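PDB 3BJN: transcriptional regulator, putative from Vibrio cholerae O1 biovar eltor str. N16961, which probably binds DNA as an IclR-family transcription factor, this chain being its C-terminal, GAF-like domain rather than the whole regulator. Local coordinates for residues A[22-35]-A[134-146]. Numbering follows the deposited sequence. Where two conformers were deposited one is given.
Sequences LQKQTGEMAAYMVP and LIGAISVMAPAHR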
loop_
_atom_site.group_PDB
_atom_site.type_symbol
_atom_site.label_atom_id
_atom_site.label_comp_id
_atom_site.label_asym_id
_atom_site.label_seq_id
_atom_site.Cartn_x
_atom_site.Cartn_y
_atom_site.Cartn_z
ATOM N N LEU A 22 3.977 -13.784 -1.655
ATOM C CA LEU A 22 2.649 -13.179 -1.628
ATOM C C LEU A 22 1.952 -13.392 -2.969
ATOM O O LEU A 22 0.768 -13.762 -3.007
ATOM C CB LEU A 22 2.797 -11.696 -1.338
ATOM C CG LEU A 22 1.496 -10.919 -1.338
ATOM C CD1 LEU A 22 0.389 -11.516 -0.425
ATOM C CD2 LEU A 22 1.889 -9.512 -0.854
ATOM N N GLN A 23 2.675 -13.180 -4.078
ATOM C CA GLN A 23 2.051 -13.451 -5.388
ATOM C C GLN A 23 1.726 -14.923 -5.597
ATOM O O GLN A 23 0.696 -15.257 -6.179
ATOM C CB GLN A 23 2.934 -12.961 -6.531
ATOM C CG GLN A 23 2.418 -13.364 -7.920
ATOM C CD GLN A 23 3.251 -12.690 -9.013
ATOM O OE1 GLN A 23 4.473 -12.853 -9.062
ATOM N NE2 GLN A 23 2.599 -11.978 -9.899
ATOM N N LYS A 24 2.595 -15.813 -5.113
ATOM C CA LYS A 24 2.325 -17.264 -5.244
ATOM C C LYS A 24 1.159 -17.754 -4.346
ATOM O O LYS A 24 0.603 -18.824 -4.631
ATOM C CB LYS A 24 3.607 -18.030 -4.952
ATOM C CG LYS A 24 4.640 -17.834 -6.047
ATOM C CD LYS A 24 5.845 -18.654 -5.675
ATOM C CE LYS A 24 7.073 -18.158 -6.369
ATOM N NZ LYS A 24 8.173 -19.119 -6.028
ATOM N N GLN A 25 0.821 -16.980 -3.299
ATOM C CA GLN A 25 -0.286 -17.298 -2.378
ATOM C C GLN A 25 -1.618 -16.758 -2.882
ATOM O O GLN A 25 -2.679 -17.339 -2.627
ATOM C CB GLN A 25 -0.007 -16.672 -1.016
ATOM C CG GLN A 25 1.076 -17.403 -0.201
ATOM C CD GLN A 25 1.408 -16.656 1.049
ATOM O OE1 GLN A 25 1.432 -15.425 1.064
ATOM N NE2 GLN A 25 1.657 -17.391 2.123
ATOM N N THR A 26 -1.565 -15.612 -3.571
ATOM C CA THR A 26 -2.797 -14.941 -3.998
ATOM C C THR A 26 -3.087 -15.008 -5.482
ATOM O O THR A 26 -4.229 -14.726 -5.917
ATOM C CB THR A 26 -2.746 -13.422 -3.634
ATOM O OG1 THR A 26 -1.620 -12.824 -4.295
ATOM C CG2 THR A 26 -2.625 -13.204 -2.130
ATOM N N GLY A 27 -2.053 -15.258 -6.285
ATOM C CA GLY A 27 -2.201 -15.179 -7.750
ATOM C C GLY A 27 -2.403 -13.747 -8.212
ATOM O O GLY A 27 -3.088 -13.509 -9.217
ATOM N N GLU A 28 -1.837 -12.802 -7.474
ATOM C CA GLU A 28 -1.966 -11.373 -7.837
ATOM C C GLU A 28 -0.626 -10.645 -7.787
ATOM O O GLU A 28 0.334 -11.089 -7.125
ATOM C CB GLU A 28 -2.911 -10.672 -6.840
ATOM C CG GLU A 28 -4.319 -11.289 -6.755
ATOM C CD GLU A 28 -5.158 -11.191 -8.045
ATOM O OE1 GLU A 28 -4.804 -10.459 -8.999
ATOM O OE2 GLU A 28 -6.208 -11.886 -8.109
HETATM N N MSE A 29 -0.587 -9.510 -8.481
HETATM C CA MSE A 29 0.510 -8.540 -8.407
HETATM C C MSE A 29 0.653 -8.040 -6.988
HETATM O O MSE A 29 -0.366 -7.830 -6.309
HETATM C CB MSE A 29 0.159 -7.293 -9.217
HETATM C CG MSE A 29 -0.021 -7.454 -10.669
HETATM SE SE MSE A 29 0.115 -5.626 -11.360
HETATM C CE MSE A 29 1.965 -5.527 -11.307
ATOM N N ALA A 30 1.891 -7.816 -6.545
ATOM C CA ALA A 30 2.132 -7.311 -5.189
ATOM C C ALA A 30 3.286 -6.333 -5.254
ATOM O O ALA A 30 4.189 -6.478 -6.093
ATOM C CB ALA A 30 2.474 -8.460 -4.241
ATOM N N ALA A 31 3.255 -5.333 -4.385
ATOM C CA ALA A 31 4.319 -4.328 -4.396
ATOM C C ALA A 31 4.688 -3.883 -2.989
ATOM O O ALA A 31 3.894 -4.019 -2.055
ATOM C CB ALA A 31 3.887 -3.124 -5.189
ATOM N N TYR A 32 5.911 -3.354 -2.871
ATOM C CA TYR A 32 6.377 -2.676 -1.668
ATOM C C TYR A 32 6.539 -1.214 -2.010
ATOM O O TYR A 32 7.272 -0.858 -2.948
ATOM C CB TYR A 32 7.727 -3.246 -1.269
ATOM C CG TYR A 32 8.337 -2.613 -0.056
ATOM C CD1 TYR A 32 7.700 -2.681 1.173
ATOM C CD2 TYR A 32 9.553 -1.951 -0.149
ATOM C CE1 TYR A 32 8.300 -2.100 2.316
ATOM C CE2 TYR A 32 10.151 -1.376 0.967
ATOM C CZ TYR A 32 9.505 -1.439 2.178
ATOM O OH TYR A 32 10.120 -0.883 3.284
HETATM N N MSE A 33 5.823 -0.418 -1.246
HETATM C CA MSE A 33 5.746 1.037 -1.435
HETATM C C MSE A 33 6.403 1.748 -0.271
HETATM O O MSE A 33 6.334 1.270 0.866
HETATM C CB MSE A 33 4.273 1.454 -1.472
HETATM C CG MSE A 33 3.344 0.462 -2.194
HETATM SE SE MSE A 33 3.639 0.797 -4.109
HETATM C CE MSE A 33 2.670 2.403 -4.003
ATOM N N VAL A 34 7.009 2.906 -0.527
ATOM C CA VAL A 34 7.532 3.707 0.586
ATOM C C VAL A 34 7.122 5.147 0.397
ATOM O O VAL A 34 6.949 5.621 -0.736
ATOM C CB VAL A 34 9.060 3.619 0.805
ATOM C CG1 VAL A 34 9.480 2.185 1.134
ATOM C CG2 VAL A 34 9.821 4.205 -0.376
ATOM N N PRO A 35 6.904 5.848 1.521
ATOM C CA PRO A 35 6.509 7.254 1.402
ATOM C C PRO A 35 7.722 8.135 1.143
ATOM O O PRO A 35 8.757 7.958 1.800
ATOM C CB PRO A 35 5.864 7.542 2.759
ATOM C CG PRO A 35 6.498 6.581 3.733
ATOM C CD PRO A 35 6.965 5.381 2.934
ATOM N N LEU A 134 6.740 4.089 10.772
ATOM C CA LEU A 134 6.270 3.581 9.498
ATOM C C LEU A 134 7.390 3.702 8.475
ATOM O O LEU A 134 7.924 4.805 8.242
ATOM C CB LEU A 134 5.068 4.395 9.002
ATOM C CG LEU A 134 4.727 3.954 7.564
ATOM C CD1 LEU A 134 3.796 2.738 7.555
ATOM C CD2 LEU A 134 4.213 5.095 6.740
ATOM N N ILE A 135 7.737 2.584 7.846
ATOM C CA ILE A 135 8.768 2.615 6.821
ATOM C C ILE A 135 8.251 2.359 5.399
ATOM O O ILE A 135 8.846 2.820 4.432
ATOM C CB ILE A 135 10.005 1.741 7.167
ATOM C CG1 ILE A 135 9.638 0.276 7.262
ATOM C CG2 ILE A 135 10.761 2.316 8.445
ATOM C CD1 ILE A 135 10.798 -0.682 7.592
ATOM N N GLY A 136 7.129 1.663 5.282
ATOM C CA GLY A 136 6.572 1.380 3.968
ATOM C C GLY A 136 5.248 0.655 4.056
ATOM O O GLY A 136 4.570 0.669 5.097
ATOM N N ALA A 137 4.855 0.040 2.949
ATOM C CA ALA A 137 3.607 -0.732 2.940
ATOM C C ALA A 137 3.737 -1.854 1.954
ATOM O O ALA A 137 4.390 -1.685 0.931
ATOM C CB ALA A 137 2.425 0.127 2.588
ATOM N N ILE A 138 3.080 -2.983 2.241
ATOM C CA ILE A 138 2.949 -4.066 1.246
ATOM C C ILE A 138 1.552 -3.987 0.706
ATOM O O ILE A 138 0.602 -3.787 1.475
ATOM C CB ILE A 138 3.146 -5.473 1.904
ATOM C CG1 ILE A 138 4.611 -5.655 2.333
ATOM C CG2 ILE A 138 2.631 -6.607 0.950
ATOM C CD1 ILE A 138 5.594 -5.814 1.170
ATOM N N SER A 139 1.400 -4.149 -0.603
ATOM C CA SER A 139 0.107 -3.993 -1.243
ATOM C C SER A 139 -0.117 -5.063 -2.301
ATOM O O SER A 139 0.843 -5.500 -2.940
ATOM C CB SER A 139 0.039 -2.621 -1.905
ATOM O OG SER A 139 0.282 -1.579 -0.963
ATOM N N VAL A 140 -1.369 -5.473 -2.451
ATOM C CA VAL A 140 -1.804 -6.225 -3.628
ATOM C C VAL A 140 -2.723 -5.303 -4.410
ATOM O O VAL A 140 -3.595 -4.619 -3.830
ATOM C CB VAL A 140 -2.518 -7.522 -3.238
ATOM C CG1 VAL A 140 -3.431 -8.063 -4.388
ATOM C CG2 VAL A 140 -1.465 -8.570 -2.786
HETATM N N MSE A 141 -2.495 -5.258 -5.721
HETATM C CA MSE A 141 -3.318 -4.497 -6.680
HETATM C C MSE A 141 -3.924 -5.533 -7.604
HETATM O O MSE A 141 -3.186 -6.303 -8.226
HETATM C CB MSE A 141 -2.435 -3.538 -7.487
HETATM C CG MSE A 141 -1.810 -2.435 -6.660
HETATM SE SE MSE A 141 -0.103 -3.060 -5.910
HETATM C CE MSE A 141 1.046 -1.962 -7.043
ATOM N N ALA A 142 -5.254 -5.583 -7.685
ATOM C CA ALA A 142 -5.911 -6.696 -8.328
ATOM C C ALA A 142 -7.287 -6.260 -8.863
ATOM O O ALA A 142 -7.913 -5.358 -8.296
ATOM C CB ALA A 142 -6.075 -7.836 -7.320
ATOM N N PRO A 143 -7.751 -6.894 -9.961
ATOM C CA PRO A 143 -9.047 -6.529 -10.533
ATOM C C PRO A 143 -10.152 -6.751 -9.493
ATOM O O PRO A 143 -10.153 -7.778 -8.802
ATOM C CB PRO A 143 -9.221 -7.515 -11.712
ATOM C CG PRO A 143 -8.229 -8.606 -11.465
ATOM C CD PRO A 143 -7.100 -8.010 -10.666
ATOM N N ALA A 144 -11.096 -5.817 -9.397
ATOM C CA ALA A 144 -12.217 -6.007 -8.500
ATOM C C ALA A 144 -12.896 -7.369 -8.752
ATOM O O ALA A 144 -13.402 -7.989 -7.814
ATOM C CB ALA A 144 -13.204 -4.859 -8.647
ATOM N N HIS A 145 -12.880 -7.838 -10.004
ATOM C CA HIS A 145 -13.542 -9.113 -10.383
ATOM C C HIS A 145 -12.989 -10.264 -9.518
ATOM O O HIS A 145 -13.753 -11.152 -9.064
ATOM C CB HIS A 145 -13.320 -9.425 -11.869
ATOM C CG HIS A 145 -13.955 -10.704 -12.290
ATOM N ND1 HIS A 145 -15.317 -10.831 -12.462
ATOM C CD2 HIS A 145 -13.424 -11.923 -12.540
ATOM C CE1 HIS A 145 -15.594 -12.075 -12.815
ATOM N NE2 HIS A 145 -14.462 -12.759 -12.853
ATOM N N ARG A 146 -11.676 -10.242 -9.287
ATOM C CA ARG A 146 -11.032 -11.285 -8.480
ATOM C C ARG A 146 -11.012 -10.989 -6.993
ATOM O O ARG A 146 -11.075 -11.918 -6.176
ATOM C CB ARG A 146 -9.617 -11.587 -8.989
ATOM C CG ARG A 146 -9.647 -12.166 -10.383
ATOM C CD ARG A 146 -8.392 -12.922 -10.734
ATOM N NE ARG A 146 -7.194 -12.097 -10.702
ATOM C CZ ARG A 146 -6.664 -11.502 -11.769
ATOM N NH1 ARG A 146 -5.553 -10.789 -11.628
ATOM N NH2 ARG A 146 -7.254 -11.600 -12.959
HETATM O O HOH W 1 -3.104 -8.581 -9.662
#
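Glu28 and Arg146 form a two-pronged salt bridge just past the paired strands. Arg146 presents its side: NH1 donates to Glu28 OE1 at 2.8 Å, while NE gives a nearly straight bond (169°) to the syn lone pair of Glu28 OE2. Carboxylate and guanidinium lie almost coplanar, 12° apart, and the ring of Pro143 covers one guanidinium face, CG 3.3 Å above its centre; together these should limit the rotation of the group. The carboxylate gets there because the Glu28 chain folds over at chi2 (-65°), setting OE1 3.4 Å from Ala142 CB. A water extends the network: it donates to Glu28 OE1 and Met141 O and accepts from Met29 N, bridging the strands where the direct bond from Met141 N to Met29 O is weak.

Beyond that point the strands run antiparallel, with reciprocal backbone bonds at Ala31–Ser139 and Met33–Ala137. Ser139 OG turns to Ser69 and Ser125 for its hydrogen bonds. On the same face the bent Met141 chain brings CE to 3.6 Å from Ala31 CB. The other face carries Ala30, Tyr32, Ile138 and Val140. Here Tyr32 crosses Ile138 at about a right angle, its CD1 3.8 Å from Ile138 CD1, and Leu22 CD2 from the preceding helix presses tightly on Ile138 CG2 (3.5 Å). At the far end Pro35 CG meets Leu134 CD2, beside the classic beta bulge that Ile135 and Gly136 make opposite Val128.

These are central strands of the antiparallel sheet in the IclR C-terminal domain, flanked by strands 39-45 and 121-130. Helix 144-163 packs His157 on Leu22 and Val158 on Val140, whereas helix 67-76 meets Met33 through Ser69 and both Pro35 and Leu134 through Met73.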